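Local coordinates for major royal jelly protein 1 (Apis mellifera, PDB 5YYL) that serves as the most abundant protein of royal jelly, probably feeding developing larvae, and binds the sterol 24-methylenecholesterol, at residues 29-34 and 343-348; 34-39 and 399-404; 89-94 and 102-107; 351-356 and 383-388. All coordinates share one frame; numbering follows the deposited sequence.

Contact 1: 29-34 and 343-348; sequences KSLPIL and TVAQSD
At the closure of a six-bladed beta-propeller, the N-terminal segment around Lys29 reaches the outer strand 342-346 of one blade on its way to joining the next. Backbone and side chain share the work. Lys29 O lies in front of Gln346 N, which donates to it over 3.1 Å with an N-H...O angle of 149°; the donor sits in the carbonyl plane. The side chain of Lys29 leaves with CG anti to the backbone N (chi1 160°) and stays extended, so that its methylene CE passes 3.7 Å from Val344 O. The ammonium goes on to a weak hydrogen bond with Asn413 OD1 of the second subunit. On the apolar side, Leu31 CD1 rests 3.5 Å from Ala345 CB. Leu31 also packs on Met403 and Ala405, while Leu410 of helix 407-411 touches Lys29, Leu31 and Val344, and so bridges the two segments. Within the blade, a classic bulge sets Val344 and Ala345 together opposite Leu327 of strand 326-331. One backbone hydrogen bond and one methyl contact, with lysine methylenes beside a carbonyl, thus hold the segment here, in place of the repeated bonding of paired strands.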
loop_
_atom_site.group_PDB
_atom_site.type_symbol
_atom_site.label_atom_id
_atom_site.label_comp_id
_atom_site.label_asym_id
_atom_site.label_seq_id
_atom_site.Cartn_x
_atom_site.Cartn_y
_atom_site.Cartn_z
ATOM N N LYS A 29 34.359 19.024 -11.238
ATOM C CA LYS A 29 33.233 18.193 -10.711
ATOM C C LYS A 29 32.571 18.892 -9.532
ATOM O O LYS A 29 33.226 19.147 -8.543
ATOM C CB LYS A 29 33.654 16.789 -10.282
ATOM C CG LYS A 29 32.670 16.108 -9.313
ATOM C CD LYS A 29 32.878 14.603 -9.224
ATOM C CE LYS A 29 32.407 14.022 -7.889
ATOM N NZ LYS A 29 32.431 12.520 -7.838
ATOM N N SER A 30 31.326 19.302 -9.727
ATOM C CA SER A 30 30.593 20.073 -8.750
ATOM C C SER A 30 29.675 19.109 -8.005
ATOM O O SER A 30 29.406 17.995 -8.452
ATOM C CB SER A 30 29.784 21.187 -9.443
ATOM N N LEU A 31 29.165 19.572 -6.871
ATOM C CA LEU A 31 28.217 18.828 -6.071
ATOM C C LEU A 31 26.831 19.442 -6.228
ATOM O O LEU A 31 26.699 20.662 -6.250
ATOM C CB LEU A 31 28.652 18.879 -4.616
ATOM C CG LEU A 31 29.622 17.808 -4.153
ATOM C CD1 LEU A 31 30.739 17.556 -5.145
ATOM C CD2 LEU A 31 30.170 18.190 -2.794
ATOM N N PRO A 32 25.788 18.603 -6.334
ATOM C CA PRO A 32 24.452 19.169 -6.454
ATOM C C PRO A 32 24.065 20.170 -5.351
ATOM O O PRO A 32 24.220 19.922 -4.151
ATOM C CB PRO A 32 23.527 17.947 -6.375
ATOM C CG PRO A 32 24.350 16.855 -5.852
ATOM C CD PRO A 32 25.744 17.132 -6.326
ATOM N N ILE A 33 23.542 21.294 -5.806
ATOM C CA ILE A 33 23.056 22.351 -4.948
ATOM C C ILE A 33 21.729 21.961 -4.333
ATOM O O ILE A 33 20.846 21.476 -5.012
ATOM C CB ILE A 33 22.957 23.666 -5.731
ATOM C CG1 ILE A 33 24.363 24.275 -5.859
ATOM C CG2 ILE A 33 22.019 24.621 -5.036
ATOM C CD1 ILE A 33 24.643 24.981 -7.175
ATOM N N LEU A 34 21.638 22.186 -3.028
ATOM C CA LEU A 34 20.436 21.999 -2.232
ATOM C C LEU A 34 19.734 23.349 -2.037
ATOM O O LEU A 34 18.513 23.416 -2.082
ATOM C CB LEU A 34 20.835 21.402 -0.891
ATOM C CG LEU A 34 19.754 20.879 0.031
ATOM C CD1 LEU A 34 19.036 19.701 -0.576
ATOM C CD2 LEU A 34 20.316 20.492 1.380
ATOM N N THR A 343 41.986 14.867 -4.077
ATOM C CA THR A 343 40.955 15.892 -4.200
ATOM C C THR A 343 39.779 15.282 -4.954
ATOM O O THR A 343 39.949 14.730 -6.022
ATOM C CB THR A 343 41.438 17.211 -4.848
ATOM O OG1 THR A 343 41.224 17.178 -6.252
ATOM C CG2 THR A 343 42.907 17.469 -4.537
ATOM N N VAL A 344 38.586 15.406 -4.374
ATOM C CA VAL A 344 37.410 14.660 -4.797
ATOM C C VAL A 344 36.368 15.497 -5.553
ATOM O O VAL A 344 35.569 14.948 -6.279
ATOM C CB VAL A 344 36.797 13.993 -3.546
ATOM C CG1 VAL A 344 35.884 14.943 -2.764
ATOM C CG2 VAL A 344 36.082 12.728 -3.916
ATOM N N ALA A 345 36.349 16.806 -5.341
ATOM C CA ALA A 345 35.575 17.710 -6.185
ATOM C C ALA A 345 36.292 19.057 -6.257
ATOM O O ALA A 345 37.112 19.390 -5.396
ATOM C CB ALA A 345 34.178 17.881 -5.630
ATOM N N GLN A 346 35.994 19.824 -7.296
ATOM C CA GLN A 346 36.615 21.138 -7.477
ATOM C C GLN A 346 35.802 21.984 -8.454
ATOM O O GLN A 346 35.324 21.478 -9.444
ATOM C CB GLN A 346 38.101 20.994 -7.906
ATOM C CG GLN A 346 38.549 21.424 -9.305
ATOM C CD GLN A 346 38.638 22.925 -9.443
ATOM O OE1 GLN A 346 39.052 23.604 -8.508
ATOM N NE2 GLN A 346 38.210 23.456 -10.587
ATOM N N SER A 347 35.676 23.271 -8.163
ATOM C CA SER A 347 34.920 24.192 -9.003
ATOM C C SER A 347 35.287 25.613 -8.671
ATOM O O SER A 347 35.149 26.043 -7.528
ATOM C CB SER A 347 33.406 24.011 -8.811
ATOM O OG SER A 347 32.712 25.230 -9.073
ATOM N N ASP A 348 35.736 26.339 -9.687
ATOM C CA ASP A 348 36.188 27.711 -9.511
ATOM C C ASP A 348 35.035 28.639 -9.128
ATOM O O ASP A 348 35.260 29.595 -8.385
ATOM C CB ASP A 348 36.919 28.189 -10.764
ATOM C CG ASP A 348 38.199 27.396 -11.021
ATOM O OD1 ASP A 348 39.041 27.303 -10.092
ATOM O OD2 ASP A 348 38.358 26.854 -12.141
#

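Contact 2: 34-39 and 399-404; sequences LHEWKF and NFRIMN
Trp37, Phe400 and Ile402 form the close-packed face where strand 35-37 runs antiparallel to strand 400-404. The indole meets its neighbours at the edge: Ile402 CD1 lies 3.8 Å from Trp37 CH2, with Phe400 O also at the ring edge. Indole NE1 is bonded to Pro102 O, which fixes the far side of the ring. Leu34, with CG anti to its own N (chi1 -169°), slants over Ile402, CD2 to CG2 4.1 Å. Here the last blade of the propeller is completed by an N-terminal strand, the closure often called molecular velcro. A classic bulge marks each end of the pairing. Ile402 O takes both Leu34 N, at 2.8 Å, and the longer bond from His35 N; Trp37 O takes Asn399 N, at 2.9 Å, and Phe400 N. Beyond the second bulge Asn399 ND2 donates to Lys38 O at 2.7 Å, on a lone pair in the carbonyl plane. The other face is looser. Glu36 and Arg401 run alongside each other, yet their salt bridge is long, 3.8 Å from Glu36 OE2 to Arg401 NE, and the carboxylate and guanidinium planes stand 77° apart. Partly exposed Lys38 turns away from strand 400-404 and sends NZ to Asp396 O.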
loop_
_atom_site.group_PDB
_atom_site.type_symbol
_atom_site.label_atom_id
_atom_site.label_comp_id
_atom_site.label_asym_id
_atom_site.label_seq_id
_atom_site.Cartn_x
_atom_site.Cartn_y
_atom_site.Cartn_z
ATOM N N LEU A 34 21.638 22.186 -3.028
ATOM C CA LEU A 34 20.436 21.999 -2.232
ATOM C C LEU A 34 19.734 23.349 -2.037
ATOM O O LEU A 34 18.513 23.416 -2.082
ATOM C CB LEU A 34 20.835 21.402 -0.891
ATOM C CG LEU A 34 19.754 20.879 0.031
ATOM C CD1 LEU A 34 19.036 19.701 -0.576
ATOM C CD2 LEU A 34 20.316 20.492 1.380
ATOM N N HIS A 35 20.508 24.412 -1.788
ATOM C CA HIS A 35 19.985 25.780 -1.661
ATOM C C HIS A 35 21.025 26.770 -2.133
ATOM O O HIS A 35 22.216 26.596 -1.888
ATOM C CB HIS A 35 19.623 26.117 -0.217
ATOM C CG HIS A 35 18.536 25.262 0.345
ATOM N ND1 HIS A 35 17.236 25.317 -0.104
ATOM C CD2 HIS A 35 18.560 24.310 1.306
ATOM C CE1 HIS A 35 16.504 24.445 0.567
ATOM N NE2 HIS A 35 17.284 23.820 1.430
ATOM N N GLU A 36 20.553 27.813 -2.810
ATOM C CA GLU A 36 21.397 28.881 -3.316
ATOM C C GLU A 36 20.871 30.201 -2.820
ATOM O O GLU A 36 19.685 30.338 -2.524
ATOM C CB GLU A 36 21.358 28.902 -4.830
ATOM C CG GLU A 36 22.525 28.207 -5.484
ATOM C CD GLU A 36 22.392 28.133 -7.000
ATOM O OE1 GLU A 36 21.299 28.417 -7.535
ATOM O OE2 GLU A 36 23.387 27.756 -7.661
ATOM N N TRP A 37 21.770 31.173 -2.740
ATOM C CA TRP A 37 21.397 32.533 -2.436
ATOM C C TRP A 37 22.241 33.501 -3.228
ATOM O O TRP A 37 23.437 33.279 -3.443
ATOM C CB TRP A 37 21.605 32.831 -0.978
ATOM C CG TRP A 37 20.653 32.215 -0.046
ATOM C CD1 TRP A 37 19.493 32.752 0.420
ATOM C CD2 TRP A 37 20.815 30.968 0.626
ATOM N NE1 TRP A 37 18.905 31.907 1.330
ATOM C CE2 TRP A 37 19.698 30.802 1.478
ATOM C CE3 TRP A 37 21.796 29.969 0.593
ATOM C CZ2 TRP A 37 19.536 29.677 2.287
ATOM C CZ3 TRP A 37 21.634 28.856 1.402
ATOM C CH2 TRP A 37 20.512 28.719 2.237
ATOM N N LYS A 38 21.586 34.570 -3.675
ATOM C CA LYS A 38 22.269 35.773 -4.128
ATOM C C LYS A 38 22.570 36.611 -2.893
ATOM O O LYS A 38 23.639 37.200 -2.793
ATOM C CB LYS A 38 21.408 36.543 -5.123
ATOM C CG LYS A 38 21.075 35.736 -6.363
ATOM C CD LYS A 38 20.401 36.574 -7.442
ATOM C CE LYS A 38 20.526 35.937 -8.820
ATOM N NZ LYS A 38 20.455 36.920 -9.946
ATOM N N PHE A 39 21.625 36.641 -1.963
ATOM C CA PHE A 39 21.814 37.293 -0.683
ATOM C C PHE A 39 20.754 36.795 0.282
ATOM O O PHE A 39 19.697 36.325 -0.132
ATOM C CB PHE A 39 21.699 38.816 -0.811
ATOM C CG PHE A 39 20.421 39.274 -1.465
ATOM C CD1 PHE A 39 19.245 39.403 -0.721
ATOM C CD2 PHE A 39 20.390 39.558 -2.831
ATOM C CE1 PHE A 39 18.065 39.795 -1.325
ATOM C CE2 PHE A 39 19.213 39.960 -3.438
ATOM C CZ PHE A 39 18.048 40.084 -2.683
ATOM N N ASN A 399 26.039 33.677 -4.547
ATOM C CA ASN A 399 27.160 33.882 -3.640
ATOM C C ASN A 399 27.328 32.805 -2.577
ATOM O O ASN A 399 28.456 32.452 -2.241
ATOM C CB ASN A 399 27.013 35.247 -2.979
ATOM C CG ASN A 399 27.067 36.377 -3.982
ATOM O OD1 ASN A 399 27.934 36.399 -4.869
ATOM N ND2 ASN A 399 26.131 37.317 -3.860
ATOM N N PHE A 400 26.215 32.294 -2.060
ATOM C CA PHE A 400 26.217 31.370 -0.961
ATOM C C PHE A 400 25.459 30.122 -1.367
ATOM O O PHE A 400 24.333 30.210 -1.854
ATOM C CB PHE A 400 25.558 32.046 0.245
ATOM C CG PHE A 400 26.024 33.460 0.464
ATOM C CD1 PHE A 400 27.251 33.714 1.041
ATOM C CD2 PHE A 400 25.242 34.536 0.067
ATOM C CE1 PHE A 400 27.693 35.015 1.221
ATOM C CE2 PHE A 400 25.679 35.845 0.255
ATOM C CZ PHE A 400 26.898 36.084 0.845
ATOM N N ARG A 401 26.075 28.957 -1.164
ATOM C CA ARG A 401 25.539 27.683 -1.645
ATOM C C ARG A 401 25.611 26.613 -0.584
ATOM O O ARG A 401 26.617 26.482 0.083
ATOM C CB ARG A 401 26.355 27.216 -2.839
ATOM C CG ARG A 401 26.377 28.181 -4.011
ATOM C CD ARG A 401 27.077 27.533 -5.183
ATOM N NE ARG A 401 26.929 28.293 -6.415
ATOM C CZ ARG A 401 27.558 29.430 -6.693
ATOM N NH1 ARG A 401 28.391 29.998 -5.812
ATOM N NH2 ARG A 401 27.333 30.015 -7.867
ATOM N N ILE A 402 24.541 25.846 -0.427
ATOM C CA ILE A 402 24.601 24.601 0.331
ATOM C C ILE A 402 24.562 23.473 -0.690
ATOM O O ILE A 402 23.544 23.250 -1.323
ATOM C CB ILE A 402 23.437 24.454 1.317
ATOM C CG1 ILE A 402 23.527 25.545 2.394
ATOM C CG2 ILE A 402 23.446 23.053 1.928
ATOM C CD1 ILE A 402 22.360 25.566 3.376
ATOM N N MET A 403 25.684 22.791 -0.864
ATOM C CA MET A 403 25.758 21.642 -1.742
ATOM C C MET A 403 25.675 20.374 -0.900
ATOM O O MET A 403 25.679 20.426 0.332
ATOM C CB MET A 403 27.032 21.668 -2.557
ATOM C CG MET A 403 27.116 22.876 -3.472
ATOM S SD MET A 403 28.801 23.113 -4.060
ATOM C CE MET A 403 29.258 24.391 -2.903
ATOM N N ASN A 404 25.505 19.243 -1.578
ATOM C CA ASN A 404 25.490 17.952 -0.907
ATOM C C ASN A 404 25.847 16.839 -1.859
ATOM O O ASN A 404 25.942 17.055 -3.062
ATOM C CB ASN A 404 24.152 17.677 -0.164
ATOM C CG ASN A 404 22.972 17.486 -1.099
ATOM O OD1 ASN A 404 23.004 17.894 -2.276
ATOM N ND2 ASN A 404 21.911 16.850 -0.585
#

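Contact 3: 89-94 and 102-107; sequences SLNVIS and PLLQPY
Pro102 opens the outermost strand of a four-stranded antiparallel propeller blade by lying alongside Ile93, its CB 3.4 Å from Ile93 CG2. The partner strand 90-94 crosses it at 136°, a strong twist. At Leu103 the carbonyl oxygen is gripped twice by Ser94: the backbone N donates over 3.1 Å, while OG, at 2.9 Å, comes from above the carbonyl plane. That hydroxyl is placed between its backbone N and carbonyl carbon (chi1 75°). Leu104 then crosses Asn91 at about a right angle, bringing CD1 beside the amide; the polar end of Asn91 is held mainly elsewhere, OD1 accepting from Ser88 OG and ND2 bonding weakly to Val78 O on the neighbouring strand. Gln105 forms the regular hydrogen-bonded pair with Val92, its O receiving Val92 N and its N reaching Val92 O, each at 2.9 Å. Their side chains head off together from the same face, with NE2 near Val92 CG2. Pro106 has no N-H to give, but its CA-H approaches Leu90 O. That oxygen accepts Tyr107 N in an almost straight bond of 177°. The phenol ring, which meets Phe77 edge-to-face, receives Leu90 at its own edge, Leu90 CD2 standing 4.1 Å from Tyr107 CD2.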
loop_
_atom_site.group_PDB
_atom_site.type_symbol
_atom_site.label_atom_id
_atom_site.label_comp_id
_atom_site.label_asym_id
_atom_site.label_seq_id
_atom_site.Cartn_x
_atom_site.Cartn_y
_atom_site.Cartn_z
ATOM N N SER A 89 20.928 35.751 14.153
ATOM C CA SER A 89 22.158 34.993 13.934
ATOM C C SER A 89 21.866 33.515 13.743
ATOM O O SER A 89 22.333 32.934 12.778
ATOM C CB SER A 89 23.132 35.171 15.089
ATOM O OG SER A 89 24.370 34.602 14.726
ATOM N N LEU A 90 21.125 32.924 14.674
ATOM C CA LEU A 90 20.725 31.533 14.585
ATOM C C LEU A 90 19.400 31.409 13.824
ATOM O O LEU A 90 18.358 31.851 14.314
ATOM C CB LEU A 90 20.600 30.929 15.986
ATOM C CG LEU A 90 20.262 29.444 16.064
ATOM C CD1 LEU A 90 21.250 28.604 15.268
ATOM C CD2 LEU A 90 20.241 29.007 17.516
ATOM N N ASN A 91 19.442 30.806 12.632
ATOM C CA ASN A 91 18.254 30.676 11.756
ATOM C C ASN A 91 18.022 29.269 11.209
ATOM O O ASN A 91 18.895 28.419 11.293
ATOM C CB ASN A 91 18.377 31.618 10.556
ATOM C CG ASN A 91 18.921 32.965 10.943
ATOM O OD1 ASN A 91 18.362 33.622 11.818
ATOM N ND2 ASN A 91 20.028 33.371 10.323
ATOM N N VAL A 92 16.818 29.056 10.665
ATOM C CA VAL A 92 16.507 27.904 9.812
ATOM C C VAL A 92 15.981 28.416 8.491
ATOM O O VAL A 92 15.548 29.553 8.403
ATOM C CB VAL A 92 15.487 26.915 10.421
ATOM C CG1 VAL A 92 16.051 26.277 11.668
ATOM C CG2 VAL A 92 14.170 27.580 10.733
ATOM N N ILE A 93 16.029 27.570 7.466
ATOM C CA ILE A 93 15.488 27.919 6.162
ATOM C C ILE A 93 13.998 27.685 6.258
ATOM O O ILE A 93 13.565 26.677 6.803
ATOM C CB ILE A 93 16.104 27.109 5.010
ATOM C CG1 ILE A 93 17.637 27.214 5.055
ATOM C CG2 ILE A 93 15.594 27.623 3.667
ATOM C CD1 ILE A 93 18.350 26.528 3.900
ATOM N N SER A 94 13.230 28.646 5.747
ATOM C CA SER A 94 11.775 28.619 5.790
ATOM C C SER A 94 11.192 28.131 4.474
ATOM O O SER A 94 11.904 27.960 3.466
ATOM C CB SER A 94 11.244 30.026 6.058
ATOM O OG SER A 94 11.361 30.838 4.887
ATOM N N PRO A 102 15.971 31.335 -0.615
ATOM C CA PRO A 102 15.128 30.985 0.534
ATOM C C PRO A 102 15.262 31.961 1.694
ATOM O O PRO A 102 16.375 32.302 2.076
ATOM C CB PRO A 102 15.647 29.603 0.939
ATOM C CG PRO A 102 16.182 29.042 -0.320
ATOM C CD PRO A 102 16.783 30.198 -1.063
ATOM N N LEU A 103 14.140 32.425 2.224
ATOM C CA LEU A 103 14.184 33.327 3.366
ATOM C C LEU A 103 14.560 32.518 4.586
ATOM O O LEU A 103 14.232 31.341 4.678
ATOM C CB LEU A 103 12.837 34.031 3.599
ATOM C CG LEU A 103 12.637 35.417 2.964
ATOM C CD1 LEU A 103 12.938 35.449 1.463
ATOM C CD2 LEU A 103 11.211 35.847 3.278
ATOM N N LEU A 104 15.247 33.176 5.507
ATOM C CA LEU A 104 15.574 32.586 6.789
ATOM C C LEU A 104 14.551 32.981 7.806
ATOM O O LEU A 104 13.824 33.920 7.614
ATOM C CB LEU A 104 16.945 33.057 7.272
ATOM C CG LEU A 104 18.129 32.844 6.335
ATOM C CD1 LEU A 104 19.401 33.040 7.137
ATOM C CD2 LEU A 104 18.097 31.468 5.688
ATOM N N GLN A 105 14.547 32.275 8.918
ATOM C CA GLN A 105 13.564 32.437 9.964
ATOM C C GLN A 105 14.316 32.129 11.254
ATOM O O GLN A 105 14.878 31.044 11.386
ATOM C CB GLN A 105 12.424 31.446 9.727
ATOM C CG GLN A 105 11.492 31.194 10.906
ATOM C CD GLN A 105 10.948 29.779 10.898
ATOM O OE1 GLN A 105 10.522 29.279 9.857
ATOM N NE2 GLN A 105 10.974 29.119 12.058
ATOM N N PRO A 106 14.351 33.078 12.202
ATOM C CA PRO A 106 15.116 32.887 13.448
ATOM C C PRO A 106 14.713 31.679 14.271
ATOM O O PRO A 106 13.526 31.398 14.393
ATOM C CB PRO A 106 14.796 34.158 14.237
ATOM C CG PRO A 106 14.574 35.175 13.179
ATOM C CD PRO A 106 13.843 34.457 12.082
ATOM N N TYR A 107 15.689 30.988 14.844
ATOM C CA TYR A 107 15.433 29.824 15.707
ATOM C C TYR A 107 15.876 30.172 17.142
ATOM O O TYR A 107 16.932 30.768 17.313
ATOM C CB TYR A 107 16.200 28.593 15.184
ATOM C CG TYR A 107 15.941 27.304 15.933
ATOM C CD1 TYR A 107 14.905 26.472 15.564
ATOM C CD2 TYR A 107 16.757 26.900 16.996
ATOM C CE1 TYR A 107 14.664 25.266 16.221
ATOM C CE2 TYR A 107 16.520 25.711 17.685
ATOM C CZ TYR A 107 15.474 24.899 17.281
ATOM O OH TYR A 107 15.213 23.718 17.931
#

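Contact 4: 351-356 and 383-388; sequences LQMIAS and NKMQKM
Met353 and Met385 are neighbours with a common heading, where a strand of the closing propeller blade meets the turn from strand 373-383 into the short helix 385-389. Met353 CG rests 3.6 Å from Met385 CB; in both residues CG is anti to the backbone N (chi1 177° in Met353), which sends the two chains off together. Asn383 also runs alongside Met353, its OD1 3.7 Å from Met353 CB. The same OD1 accepts a weak hydrogen bond from Met385 N, two residues on. On the other branch of the amide, ND2 faces Ala355 CB and bonds weakly to Pro66 O. Gln352 approaches differently. It slants across Lys384, laying its amide against the aliphatic part of the lysine, with Gln352 CD 3.5 Å from Lys384 CD. Toward Gln386 it stands at about a right angle, the two amide planes 57° apart; the modelled approach of their ends is too short to be trusted. Gln352 NE2 has a clear partner in Asp348 O, which ties this side chain back to the preceding loop. Between the backbones, Met353 N donates to Asn383 O over a long 3.3 Å.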
loop_
_atom_site.group_PDB
_atom_site.type_symbol
_atom_site.label_atom_id
_atom_site.label_comp_id
_atom_site.label_asym_id
_atom_site.label_seq_id
_atom_site.Cartn_x
_atom_site.Cartn_y
_atom_site.Cartn_z
ATOM N N LEU A 351 32.898 26.462 -5.293
ATOM C CA LEU A 351 33.589 26.015 -4.048
ATOM C C LEU A 351 34.681 26.974 -3.538
ATOM O O LEU A 351 35.748 26.534 -3.086
ATOM C CB LEU A 351 34.191 24.619 -4.259
ATOM C CG LEU A 351 33.221 23.464 -4.433
ATOM C CD1 LEU A 351 33.960 22.277 -5.027
ATOM C CD2 LEU A 351 32.577 23.104 -3.109
ATOM N N GLN A 352 34.399 28.271 -3.565
ATOM C CA GLN A 352 35.452 29.261 -3.343
ATOM C C GLN A 352 35.977 29.335 -1.888
ATOM O O GLN A 352 37.191 29.371 -1.681
ATOM C CB GLN A 352 35.051 30.624 -3.903
ATOM C CG GLN A 352 34.870 30.605 -5.413
ATOM C CD GLN A 352 34.872 31.983 -6.060
ATOM O OE1 GLN A 352 35.072 32.996 -5.395
ATOM N NE2 GLN A 352 34.682 32.022 -7.377
ATOM N N MET A 353 35.099 29.354 -0.886
ATOM C CA MET A 353 35.526 29.112 0.486
ATOM C C MET A 353 34.567 28.162 1.194
ATOM O O MET A 353 33.457 28.536 1.574
ATOM C CB MET A 353 35.663 30.416 1.268
ATOM C CG MET A 353 36.042 30.209 2.747
ATOM S SD MET A 353 37.718 29.547 3.129
ATOM C CE MET A 353 37.672 29.577 4.925
ATOM N N ILE A 354 35.008 26.935 1.402
ATOM C CA ILE A 354 34.200 25.969 2.123
ATOM C C ILE A 354 34.218 26.360 3.610
ATOM O O ILE A 354 35.124 26.001 4.354
ATOM C CB ILE A 354 34.671 24.524 1.865
ATOM C CG1 ILE A 354 34.474 24.190 0.391
ATOM C CG2 ILE A 354 33.901 23.531 2.721
ATOM C CD1 ILE A 354 35.133 22.896 -0.039
ATOM N N ALA A 355 33.216 27.132 4.020
ATOM C CA ALA A 355 33.129 27.601 5.395
ATOM C C ALA A 355 32.588 26.558 6.342
ATOM O O ALA A 355 32.774 26.680 7.554
ATOM C CB ALA A 355 32.251 28.833 5.463
ATOM N N SER A 356 31.868 25.557 5.826
ATOM C CA SER A 356 31.346 24.522 6.712
ATOM C C SER A 356 31.027 23.224 6.032
ATOM O O SER A 356 30.708 23.217 4.862
ATOM C CB SER A 356 30.103 25.013 7.442
ATOM O OG SER A 356 30.007 24.334 8.671
ATOM N N ASN A 383 30.238 29.677 0.956
ATOM C CA ASN A 383 30.207 31.116 0.737
ATOM C C ASN A 383 31.412 31.545 -0.107
ATOM O O ASN A 383 32.122 30.696 -0.669
ATOM C CB ASN A 383 30.098 31.887 2.065
ATOM C CG ASN A 383 31.256 31.643 3.026
ATOM O OD1 ASN A 383 32.437 31.572 2.644
ATOM N ND2 ASN A 383 30.912 31.546 4.312
ATOM N N LYS A 384 31.613 32.854 -0.245
ATOM C CA LYS A 384 32.778 33.394 -0.928
ATOM C C LYS A 384 33.477 34.389 -0.001
ATOM O O LYS A 384 33.421 35.609 -0.218
ATOM C CB LYS A 384 32.337 34.040 -2.239
ATOM C CG LYS A 384 31.803 33.024 -3.238
ATOM C CD LYS A 384 32.009 33.422 -4.699
ATOM C CE LYS A 384 30.879 34.261 -5.251
ATOM N NZ LYS A 384 30.922 34.241 -6.735
ATOM N N MET A 385 34.128 33.845 1.039
ATOM C CA MET A 385 34.884 34.639 2.033
ATOM C C MET A 385 35.890 35.595 1.397
ATOM O O MET A 385 36.114 36.682 1.926
ATOM C CB MET A 385 35.610 33.736 3.050
ATOM C CG MET A 385 36.387 34.520 4.111
ATOM S SD MET A 385 36.808 33.655 5.637
ATOM C CE MET A 385 35.342 33.933 6.633
ATOM N N GLN A 386 36.484 35.193 0.273
ATOM C CA GLN A 386 37.361 36.092 -0.476
ATOM C C GLN A 386 36.678 37.419 -0.863
ATOM O O GLN A 386 37.324 38.473 -0.835
ATOM C CB GLN A 386 38.002 35.400 -1.680
ATOM C CG GLN A 386 37.207 35.391 -2.969
ATOM C CD GLN A 386 35.932 34.615 -2.864
ATOM O OE1 GLN A 386 35.747 33.805 -1.963
ATOM N NE2 GLN A 386 35.044 34.848 -3.799
ATOM N N LYS A 387 35.387 37.369 -1.183
ATOM C CA LYS A 387 34.622 38.587 -1.490
ATOM C C LYS A 387 34.148 39.375 -0.248
ATOM O O LYS A 387 33.888 40.575 -0.362
ATOM C CB LYS A 387 33.425 38.271 -2.411
ATOM C CG LYS A 387 33.817 37.728 -3.794
ATOM C CD LYS A 387 33.860 38.779 -4.899
ATOM N N MET A 388 34.018 38.728 0.918
ATOM C CA MET A 388 33.724 39.457 2.174
ATOM C C MET A 388 34.908 40.331 2.594
ATOM O O MET A 388 34.711 41.494 2.948
ATOM C CB MET A 388 33.375 38.511 3.332
ATOM C CG MET A 388 33.020 39.230 4.640
ATOM S SD MET A 388 32.915 38.256 6.150
ATOM C CE MET A 388 34.230 37.053 5.948
#

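The four contacts trace how a propeller ring is shut. Contacts 1 and 2 follow directly along the N-terminal segment and share Leu34: the segment first touches strand 342-346 of the preceding blade through Lys29 and Leu31, then pairs with strand 400-406 of the closing one. Their centres are about 13 Å apart. Contact 4 lies in that closing blade, its centre about 11 Å from that of contact 2, with Phe400 packing on Asn383. Contact 3 belongs to the next blade, about 14 Å from contact 2 between centres, and is joined to it through Trp37 and Pro102. Along the chain, contacts 3 and 4 both fall between the segments of contact 2, where an N-terminal strand meets one some 360 residues later and closes the ring.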